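Local atomic coordinates of AopB (PDB entry 3WXX), a protein that binds the chaperone AcrH and probably helps build the type III secretion translocon in the host membrane. Residues 125-130 with 147-152; 135-140 with 207-212; 153-158 with 188-193; 194-197 with 203-206. One frame throughout, in Å; residues are numbered along the deposited sequence.

All four contacts are apolar, with no hydrogen bond across any of them. Contact 4 is the most buried and links helix 179-198 to helix 201-217 through alanines and one isoleucine. Contacts 1, 2 and 3 are partly buried. Contact 1 pairs the two arms of a helical hairpin, 126-130 and 147-151, through long side chains, whereas contact 2 sets the first arm against helix 201-217 through small ones, with an isoleucine and a lysine at the surface. Contact 3, covering the least area, brings the link leading into helix 156-161 to helix 179-198. Contacts 2 and 3 lie on opposite sides of the chain's centre, about 17 Å apart between centres.

Contact 1: residues 125-130 with 147-152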
loop_
_atom_site.group_PDB
_atom_site.type_symbol
_atom_site.label_atom_id
_atom_site.label_comp_id
_atom_site.label_asym_id
_atom_site.label_seq_id
_atom_site.Cartn_x
_atom_site.Cartn_y
_atom_site.Cartn_z
ATOM N N SER B 125 8.009 7.090 -0.740
ATOM C CA SER B 125 9.117 6.136 -0.579
ATOM C C SER B 125 9.479 5.564 -1.927
ATOM O O SER B 125 8.700 5.671 -2.897
ATOM C CB SER B 125 8.736 4.974 0.346
ATOM O OG SER B 125 7.587 4.288 -0.123
ATOM N N ALA B 126 10.639 4.923 -1.988
ATOM C CA ALA B 126 11.089 4.251 -3.228
ATOM C C ALA B 126 10.151 3.114 -3.662
ATOM O O ALA B 126 9.895 2.947 -4.844
ATOM C CB ALA B 126 12.474 3.702 -3.035
ATOM N N ILE B 127 9.679 2.311 -2.701
ATOM C CA ILE B 127 8.755 1.224 -2.998
ATOM C C ILE B 127 7.540 1.806 -3.670
ATOM O O ILE B 127 7.163 1.410 -4.767
ATOM C CB ILE B 127 8.272 0.487 -1.729
ATOM C CG1 ILE B 127 9.379 -0.299 -1.062
ATOM C CG2 ILE B 127 7.160 -0.476 -2.081
ATOM C CD1 ILE B 127 9.934 -1.404 -1.930
ATOM N N ALA B 128 6.916 2.761 -3.012
ATOM C CA ALA B 128 5.666 3.283 -3.529
ATOM C C ALA B 128 5.864 3.869 -4.920
ATOM O O ALA B 128 5.014 3.761 -5.789
ATOM C CB ALA B 128 5.112 4.332 -2.585
ATOM N N SER B 129 7.018 4.469 -5.112
ATOM C CA SER B 129 7.429 5.001 -6.382
ATOM C C SER B 129 7.458 3.962 -7.505
ATOM O O SER B 129 6.957 4.214 -8.602
ATOM C CB SER B 129 8.802 5.591 -6.202
ATOM O OG SER B 129 9.042 6.487 -7.244
HETATM N N MSE B 130 7.986 2.773 -7.220
HETATM C CA MSE B 130 7.906 1.699 -8.176
HETATM C C MSE B 130 6.468 1.304 -8.406
HETATM O O MSE B 130 6.076 0.988 -9.552
HETATM C CB MSE B 130 8.625 0.443 -7.741
HETATM C CG MSE B 130 7.993 -0.815 -8.397
HETATM SE SE MSE B 130 8.581 -2.319 -7.324
HETATM C CE MSE B 130 10.416 -1.792 -6.672
ATOM N N ALA B 147 0.372 -3.263 -3.608
ATOM C CA ALA B 147 -0.215 -3.243 -2.288
ATOM C C ALA B 147 0.245 -4.455 -1.479
ATOM O O ALA B 147 0.481 -4.341 -0.283
ATOM C CB ALA B 147 -1.726 -3.202 -2.379
HETATM N N MSE B 148 0.350 -5.605 -2.138
HETATM C CA MSE B 148 0.888 -6.798 -1.517
HETATM C C MSE B 148 2.249 -6.551 -0.941
HETATM O O MSE B 148 2.477 -6.818 0.222
HETATM C CB MSE B 148 1.048 -7.943 -2.509
HETATM C CG MSE B 148 -0.286 -8.472 -3.057
HETATM SE SE MSE B 148 -1.063 -9.677 -1.769
HETATM C CE MSE B 148 -2.138 -10.503 -3.166
HETATM N N MSE B 149 3.164 -6.002 -1.709
HETATM C CA MSE B 149 4.441 -5.711 -1.136
HETATM C C MSE B 149 4.391 -4.834 0.105
HETATM O O MSE B 149 5.158 -5.046 1.076
HETATM C CB MSE B 149 5.235 -4.958 -2.150
HETATM C CG MSE B 149 5.594 -5.912 -3.251
HETATM SE SE MSE B 149 6.407 -4.828 -4.653
HETATM C CE MSE B 149 7.649 -3.830 -3.488
ATOM N N ILE B 150 3.522 -3.809 0.071
ATOM C CA ILE B 150 3.476 -2.839 1.147
ATOM C C ILE B 150 2.786 -3.402 2.366
ATOM O O ILE B 150 3.240 -3.193 3.485
ATOM C CB ILE B 150 2.800 -1.570 0.683
ATOM C CG1 ILE B 150 3.780 -0.799 -0.213
ATOM C CG2 ILE B 150 2.356 -0.736 1.875
ATOM C CD1 ILE B 150 3.165 0.422 -0.850
ATOM N N VAL B 151 1.713 -4.155 2.153
ATOM C CA VAL B 151 1.098 -4.862 3.269
ATOM C C VAL B 151 2.079 -5.755 4.049
ATOM O O VAL B 151 1.981 -5.817 5.271
ATOM C CB VAL B 151 -0.139 -5.661 2.836
ATOM C CG1 VAL B 151 -0.478 -6.731 3.844
ATOM C CG2 VAL B 151 -1.311 -4.722 2.730
ATOM N N GLY B 152 3.021 -6.427 3.380
ATOM C CA GLY B 152 4.067 -7.165 4.105
ATOM C C GLY B 152 3.783 -8.645 4.293
ATOM O O GLY B 152 4.598 -9.495 3.926
#
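Ile127 and Met149, a selenomethionine, are brought together by their side-chain torsions. In Ile127, chi1 of -68° places CG2 opposite the backbone N, chi2 of -63° turns CD1 to the same partner methyl, and in Met149 the bend at chi3 (48°) brings in that methyl, CE. Met149 CE then touches Ile127 CG2 at 3.7 Å and Ile127 CD1 at 3.7 Å, lying across the two branches. The same CG2 of Ile127 meets Ile150 CG1 at 3.9 Å, where the isoleucines run alongside each other with opposed directions. Ile127 is therefore the residue shared by both pairs, and its CA lies 7.8 Å from that of Ile150. Met130 closes one end of the patch more loosely, with its SE 4.2 Å from Met149 CE. Segments 126-130 and 147-151 are the nearly antiparallel arms of a helical hairpin, both in predicted transmembrane segments; the chain reverses between them, where Ala138 and Thr139 depart from helical backbone angles. Their axes are 10.3 Å apart, a spacing spanned by long side chains. Ser125 is the N-cap: its OG accepts a weak bond from Ala128 N, and it also bonds Asp81 of AcrH. Around the contact, Ile127 packs on Ile184 and Met149 on Ala191 of helix 179-198, Met130 rests on Val211 and Ala214 of helix 201-217, and Tyr85 of AcrH covers Ile150.

Contact 2: residues 135-140 with 207-212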
loop_
_atom_site.group_PDB
_atom_site.type_symbol
_atom_site.label_atom_id
_atom_site.label_comp_id
_atom_site.label_asym_id
_atom_site.label_seq_id
_atom_site.Cartn_x
_atom_site.Cartn_y
_atom_site.Cartn_z
ATOM N N ILE B 135 1.781 0.447 -11.864
ATOM C CA ILE B 135 0.419 0.886 -12.275
ATOM C C ILE B 135 0.371 1.423 -13.699
ATOM O O ILE B 135 -0.536 1.087 -14.455
ATOM C CB ILE B 135 -0.157 1.911 -11.287
ATOM C CG1 ILE B 135 -0.472 1.196 -9.954
ATOM C CG2 ILE B 135 -1.340 2.617 -11.900
ATOM C CD1 ILE B 135 -0.995 2.087 -8.863
ATOM N N LEU B 136 1.393 2.164 -14.092
ATOM C CA LEU B 136 1.573 2.529 -15.524
ATOM C C LEU B 136 1.740 1.342 -16.478
ATOM O O LEU B 136 1.084 1.284 -17.511
ATOM C CB LEU B 136 2.796 3.416 -15.702
ATOM C CG LEU B 136 2.559 4.859 -15.290
ATOM C CD1 LEU B 136 3.890 5.522 -14.984
ATOM C CD2 LEU B 136 1.783 5.606 -16.369
ATOM N N ILE B 137 2.587 0.385 -16.106
ATOM C CA ILE B 137 2.732 -0.833 -16.902
ATOM C C ILE B 137 1.511 -1.767 -16.871
ATOM O O ILE B 137 1.122 -2.299 -17.900
ATOM C CB ILE B 137 3.903 -1.689 -16.442
ATOM C CG1 ILE B 137 5.205 -0.883 -16.421
ATOM C CG2 ILE B 137 4.025 -2.919 -17.318
ATOM C CD1 ILE B 137 5.643 -0.392 -17.777
ATOM N N ALA B 138 0.902 -1.984 -15.702
ATOM C CA ALA B 138 -0.073 -3.083 -15.585
ATOM C C ALA B 138 -1.395 -2.740 -14.878
ATOM O O ALA B 138 -2.140 -3.656 -14.464
ATOM C CB ALA B 138 0.617 -4.275 -14.932
ATOM N N THR B 139 -1.675 -1.434 -14.753
ATOM C CA THR B 139 -2.849 -0.910 -14.024
ATOM C C THR B 139 -3.215 -1.762 -12.799
ATOM O O THR B 139 -2.380 -1.940 -11.931
ATOM C CB THR B 139 -4.032 -0.622 -14.979
ATOM O OG1 THR B 139 -4.307 -1.766 -15.784
ATOM C CG2 THR B 139 -3.656 0.504 -15.928
ATOM N N GLY B 140 -4.416 -2.315 -12.729
ATOM C CA GLY B 140 -4.870 -2.995 -11.519
ATOM C C GLY B 140 -4.000 -4.153 -11.044
ATOM O O GLY B 140 -3.959 -4.438 -9.839
ATOM N N ALA B 207 2.211 -9.434 -13.232
ATOM C CA ALA B 207 2.676 -8.710 -12.069
ATOM C C ALA B 207 4.202 -8.699 -12.048
ATOM O O ALA B 207 4.822 -7.673 -11.723
ATOM C CB ALA B 207 2.096 -9.318 -10.797
HETATM N N MSE B 208 4.801 -9.819 -12.433
HETATM C CA MSE B 208 6.265 -9.917 -12.507
HETATM C C MSE B 208 6.802 -8.990 -13.583
HETATM O O MSE B 208 7.715 -8.224 -13.363
HETATM C CB MSE B 208 6.688 -11.376 -12.732
HETATM C CG MSE B 208 8.202 -11.572 -12.731
HETATM SE SE MSE B 208 8.891 -11.396 -10.905
HETATM C CE MSE B 208 9.813 -9.641 -10.944
ATOM N N LYS B 209 6.218 -9.039 -14.745
ATOM C CA LYS B 209 6.570 -8.113 -15.780
ATOM C C LYS B 209 6.430 -6.649 -15.305
ATOM O O LYS B 209 7.352 -5.858 -15.475
ATOM C CB LYS B 209 5.684 -8.422 -16.961
ATOM C CG LYS B 209 5.876 -7.580 -18.190
ATOM C CD LYS B 209 4.576 -7.667 -19.060
ATOM C CE LYS B 209 3.487 -6.685 -18.585
ATOM N NZ LYS B 209 2.211 -6.845 -19.344
ATOM N N ALA B 210 5.321 -6.324 -14.651
ATOM C CA ALA B 210 5.094 -4.999 -14.159
ATOM C C ALA B 210 6.214 -4.568 -13.263
ATOM O O ALA B 210 6.762 -3.461 -13.426
ATOM C CB ALA B 210 3.791 -4.921 -13.390
ATOM N N VAL B 211 6.510 -5.391 -12.270
ATOM C CA VAL B 211 7.576 -5.053 -11.310
ATOM C C VAL B 211 8.924 -4.911 -11.998
ATOM O O VAL B 211 9.673 -3.983 -11.717
ATOM C CB VAL B 211 7.713 -6.112 -10.209
ATOM C CG1 VAL B 211 8.955 -5.834 -9.363
ATOM C CG2 VAL B 211 6.473 -6.106 -9.312
ATOM N N LYS B 212 9.187 -5.804 -12.952
ATOM C CA LYS B 212 10.394 -5.777 -13.763
ATOM C C LYS B 212 10.588 -4.420 -14.421
ATOM O O LYS B 212 11.602 -3.779 -14.259
ATOM C CB LYS B 212 10.261 -6.799 -14.885
ATOM C CG LYS B 212 11.470 -7.656 -15.104
ATOM C CD LYS B 212 11.449 -8.873 -14.196
ATOM C CE LYS B 212 12.756 -9.690 -14.191
ATOM N NZ LYS B 212 13.885 -9.198 -15.056
#
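An antiparallel helix pair, 135-140 of helix 126-151 against 207-212 of helix 201-217, meets here through Ala138, Ala210, Ile137 and Lys209. The evidence for the pairing is an axis separation of 8.5 Å and a signed crossing angle of -159°, with the CA atoms of Ile137 and Ala210 5.5 Å apart. At the buried end the methyl CB of Ala138 abuts the methyl CB of Ala210 at 3.6 Å, and at this pair only two methyl groups separate the backbones. At the surface end Ile137 lays its CG2 against the backbone of Ala210, 3.9 Å from its CA. That same CG2 lies 4.0 Å from Lys209 CE. Lys209 gets there because its CG starts opposite the backbone N (chi1 -179°) and the chain then turns at chi3 (83°), which carries CE across to the isoleucine. Thr206, one turn before Ala210, packs on Ala138, and Phe213 on Ile137. The touches between the two segments are apolar, and no hydrogen bond crosses them; lysine contributes a methylene group, its NZ standing 4.8 Å from Ile137 CG2. Close approach here thus rests on small residues inside, while the aliphatic part of Lys209 partly covers Ile137, which remains on the surface.

Contact 3: residues 153-158 with 188-193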
loop_
_atom_site.group_PDB
_atom_site.type_symbol
_atom_site.label_atom_id
_atom_site.label_comp_id
_atom_site.label_asym_id
_atom_site.label_seq_id
_atom_site.Cartn_x
_atom_site.Cartn_y
_atom_site.Cartn_z
ATOM N N GLY B 153 2.622 -8.971 4.846
ATOM C CA GLY B 153 2.131 -10.359 4.864
ATOM C C GLY B 153 3.096 -11.400 5.435
ATOM O O GLY B 153 3.159 -11.606 6.657
ATOM N N ALA B 154 3.821 -12.082 4.548
ATOM C CA ALA B 154 4.673 -13.210 4.948
ATOM C C ALA B 154 5.901 -12.742 5.744
ATOM O O ALA B 154 5.952 -12.891 6.968
ATOM C CB ALA B 154 5.078 -14.033 3.727
ATOM N N VAL B 155 6.865 -12.131 5.061
ATOM C CA VAL B 155 8.090 -11.675 5.707
ATOM C C VAL B 155 7.995 -10.274 6.332
ATOM O O VAL B 155 8.999 -9.678 6.700
ATOM C CB VAL B 155 9.258 -11.741 4.714
ATOM C CG1 VAL B 155 9.151 -10.683 3.624
ATOM C CG2 VAL B 155 10.594 -11.647 5.430
ATOM N N GLY B 156 6.791 -9.753 6.496
ATOM C CA GLY B 156 6.626 -8.439 7.100
ATOM C C GLY B 156 7.113 -8.379 8.531
ATOM O O GLY B 156 7.654 -7.362 8.974
ATOM N N VAL B 157 6.910 -9.475 9.262
ATOM C CA VAL B 157 7.275 -9.524 10.691
ATOM C C VAL B 157 8.808 -9.576 10.872
ATOM O O VAL B 157 9.383 -8.941 11.758
ATOM C CB VAL B 157 6.616 -10.724 11.416
ATOM C CG1 VAL B 157 6.844 -10.615 12.919
ATOM C CG2 VAL B 157 5.118 -10.794 11.129
ATOM N N ALA B 158 9.464 -10.335 10.014
ATOM C CA ALA B 158 10.919 -10.327 9.980
ATOM C C ALA B 158 11.405 -8.919 9.685
ATOM O O ALA B 158 12.334 -8.413 10.310
ATOM C CB ALA B 158 11.418 -11.282 8.900
ATOM N N ILE B 188 8.906 -8.782 -2.855
ATOM C CA ILE B 188 8.415 -8.813 -4.217
ATOM C C ILE B 188 8.069 -10.234 -4.536
ATOM O O ILE B 188 6.941 -10.544 -4.866
ATOM C CB ILE B 188 9.437 -8.332 -5.234
ATOM C CG1 ILE B 188 9.776 -6.856 -5.025
ATOM C CG2 ILE B 188 8.911 -8.584 -6.652
ATOM C CD1 ILE B 188 10.787 -6.340 -6.049
ATOM N N LEU B 189 9.063 -11.103 -4.412
ATOM C CA LEU B 189 8.908 -12.495 -4.762
ATOM C C LEU B 189 7.757 -13.125 -4.032
ATOM O O LEU B 189 6.952 -13.815 -4.650
ATOM C CB LEU B 189 10.189 -13.231 -4.466
ATOM C CG LEU B 189 10.205 -14.754 -4.610
ATOM C CD1 LEU B 189 9.621 -15.243 -5.928
ATOM C CD2 LEU B 189 11.655 -15.192 -4.451
ATOM N N VAL B 190 7.624 -12.870 -2.733
ATOM C CA VAL B 190 6.492 -13.487 -1.991
ATOM C C VAL B 190 5.152 -12.967 -2.583
ATOM O O VAL B 190 4.229 -13.760 -2.858
ATOM C CB VAL B 190 6.571 -13.373 -0.424
ATOM C CG1 VAL B 190 7.995 -13.171 0.087
ATOM C CG2 VAL B 190 5.686 -12.252 0.099
ATOM N N ALA B 191 5.079 -11.646 -2.810
ATOM C CA ALA B 191 3.880 -11.018 -3.404
ATOM C C ALA B 191 3.467 -11.665 -4.726
ATOM O O ALA B 191 2.282 -11.945 -4.939
ATOM C CB ALA B 191 4.090 -9.514 -3.596
ATOM N N ILE B 192 4.448 -11.891 -5.613
ATOM C CA ILE B 192 4.182 -12.586 -6.890
ATOM C C ILE B 192 3.541 -13.946 -6.681
ATOM O O ILE B 192 2.582 -14.310 -7.373
ATOM C CB ILE B 192 5.443 -12.786 -7.748
ATOM C CG1 ILE B 192 5.786 -11.487 -8.460
ATOM C CG2 ILE B 192 5.175 -13.778 -8.846
ATOM C CD1 ILE B 192 6.721 -10.617 -7.685
ATOM N N VAL B 193 4.083 -14.697 -5.732
ATOM C CA VAL B 193 3.540 -16.006 -5.459
ATOM C C VAL B 193 2.117 -15.807 -4.964
ATOM O O VAL B 193 1.171 -16.408 -5.491
ATOM C CB VAL B 193 4.392 -16.768 -4.425
ATOM C CG1 VAL B 193 3.731 -18.081 -4.054
ATOM C CG2 VAL B 193 5.792 -17.026 -4.967
#
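Ala154 and Val190 face each other where the link leading into helix 156-161 meets a continuous helix. Val155 is the N-cap of helix 156-161; 188-193 runs as helix throughout. Their closest CA atoms, those of Ala154 and Val190, are 7.2 Å apart, and the contact buries 95 Å² in total. The CB atoms of Ala154, Val155 and Val190 all point toward the opposite segment. Val190 answers with its two methyls separately: CG2 touches the CB of Ala154 at 4.1 Å, and CG1 reaches CG1 of Val155 at 4.5 Å, the looser of the two. One valine thus bridges two successive residues of the link, methyl against methyl, with no hydrogen bond across. The CA spacing and the small buried area describe a light apolar touch. Both segments lie in predicted transmembrane segments, and the contact is where the end of one touches the helix of the next. Val155 also rests on Met183 and Glu187, earlier on the same helix 179-198. Beyond the contact, Ile188 packs on Met149 and Val211, Ala191 on Val145 and Ile192 on Met208, so this part of helix 179-198 lies against helices 126-151 and 201-217 as well.

Contact 4: residues 194-197 with 203-206; sequences SIAV and AAST
Helices 179-198 and 201-217 form an alpha-helical hairpin with a very short connection, and this contact lies close to its turn. Its tight part is the pair Ala196 and Ala204. Their CA atoms are only 4.7 Å apart, their CB methyls meet at 3.5 Å, and Ala204 CB is also 3.5 Å from Ala196 CA, so the two backbones come together over the smallest of side chains. Beside it, Ile195 fills the flank with a single branch. With chi1 at -64°, its CG2 stands opposite the backbone N and is aimed at the other helix, 3.9 Å from the CB of Ala203, while the end of the chain, CD1, leads away toward helix 126-151, where Ile195 packs on Ala144 and Met148. Ile195, Ala203 and Ala204 are buried, but Ala196 of the tight pair is itself only partly so. Beyond it the contact opens at Val197 and Ser205, whose CB atoms point away from the opposite segment and which are partly exposed. Ser194 OG and Thr206 OG1 are bonded elsewhere, the first to Val190 O, the second to Ser202 O and to Glu6 of AcrH. No hydrogen bond crosses the hairpin here, and the contact is built from methyl groups and backbone. Ile195 CG2 lies beside Ala203 CB and rests 3.7 Å from Ala204 N.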
loop_
_atom_site.group_PDB
_atom_site.type_symbol
_atom_site.label_atom_id
_atom_site.label_comp_id
_atom_site.label_asym_id
_atom_site.label_seq_id
_atom_site.Cartn_x
_atom_site.Cartn_y
_atom_site.Cartn_z
ATOM N N SER B 194 1.972 -14.960 -3.947
ATOM C CA SER B 194 0.651 -14.680 -3.371
ATOM C C SER B 194 -0.337 -14.322 -4.476
ATOM O O SER B 194 -1.479 -14.765 -4.419
ATOM C CB SER B 194 0.723 -13.553 -2.336
ATOM O OG SER B 194 2.032 -13.454 -1.772
ATOM N N ILE B 195 0.078 -13.505 -5.464
ATOM C CA ILE B 195 -0.834 -13.156 -6.576
ATOM C C ILE B 195 -1.179 -14.423 -7.330
ATOM O O ILE B 195 -2.349 -14.697 -7.583
ATOM C CB ILE B 195 -0.259 -12.129 -7.584
ATOM C CG1 ILE B 195 0.000 -10.746 -6.963
ATOM C CG2 ILE B 195 -1.212 -11.930 -8.751
ATOM C CD1 ILE B 195 -1.243 -9.981 -6.566
ATOM N N ALA B 196 -0.150 -15.215 -7.638
ATOM C CA ALA B 196 -0.328 -16.459 -8.377
ATOM C C ALA B 196 -1.392 -17.281 -7.710
ATOM O O ALA B 196 -2.357 -17.693 -8.346
ATOM C CB ALA B 196 0.960 -17.242 -8.440
ATOM N N VAL B 197 -1.239 -17.462 -6.402
ATOM C CA VAL B 197 -2.221 -18.204 -5.590
ATOM C C VAL B 197 -3.625 -17.594 -5.647
ATOM O O VAL B 197 -4.574 -18.276 -5.984
ATOM C CB VAL B 197 -1.777 -18.277 -4.110
ATOM C CG1 VAL B 197 -2.935 -18.685 -3.207
ATOM C CG2 VAL B 197 -0.588 -19.229 -3.958
ATOM N N ALA B 203 -1.830 -13.631 -14.045
ATOM C CA ALA B 203 -1.843 -12.401 -13.258
ATOM C C ALA B 203 -0.501 -12.195 -12.571
ATOM O O ALA B 203 0.061 -11.081 -12.568
ATOM C CB ALA B 203 -2.958 -12.429 -12.234
ATOM N N ALA B 204 0.021 -13.276 -12.011
ATOM C CA ALA B 204 1.322 -13.254 -11.352
ATOM C C ALA B 204 2.428 -12.947 -12.342
ATOM O O ALA B 204 3.379 -12.228 -12.052
ATOM C CB ALA B 204 1.590 -14.606 -10.703
ATOM N N SER B 205 2.274 -13.507 -13.524
ATOM C CA SER B 205 3.247 -13.346 -14.562
ATOM C C SER B 205 3.304 -11.886 -15.017
ATOM O O SER B 205 4.396 -11.314 -15.139
ATOM C CB SER B 205 2.892 -14.262 -15.724
ATOM O OG SER B 205 3.739 -14.036 -16.827
ATOM N N THR B 206 2.126 -11.318 -15.299
ATOM C CA THR B 206 1.971 -9.888 -15.596
ATOM C C THR B 206 2.514 -9.029 -14.462
ATOM O O THR B 206 3.161 -8.001 -14.693
ATOM C CB THR B 206 0.489 -9.534 -15.801
ATOM O OG1 THR B 206 -0.009 -10.224 -16.937
ATOM C CG2 THR B 206 0.283 -8.056 -16.063
#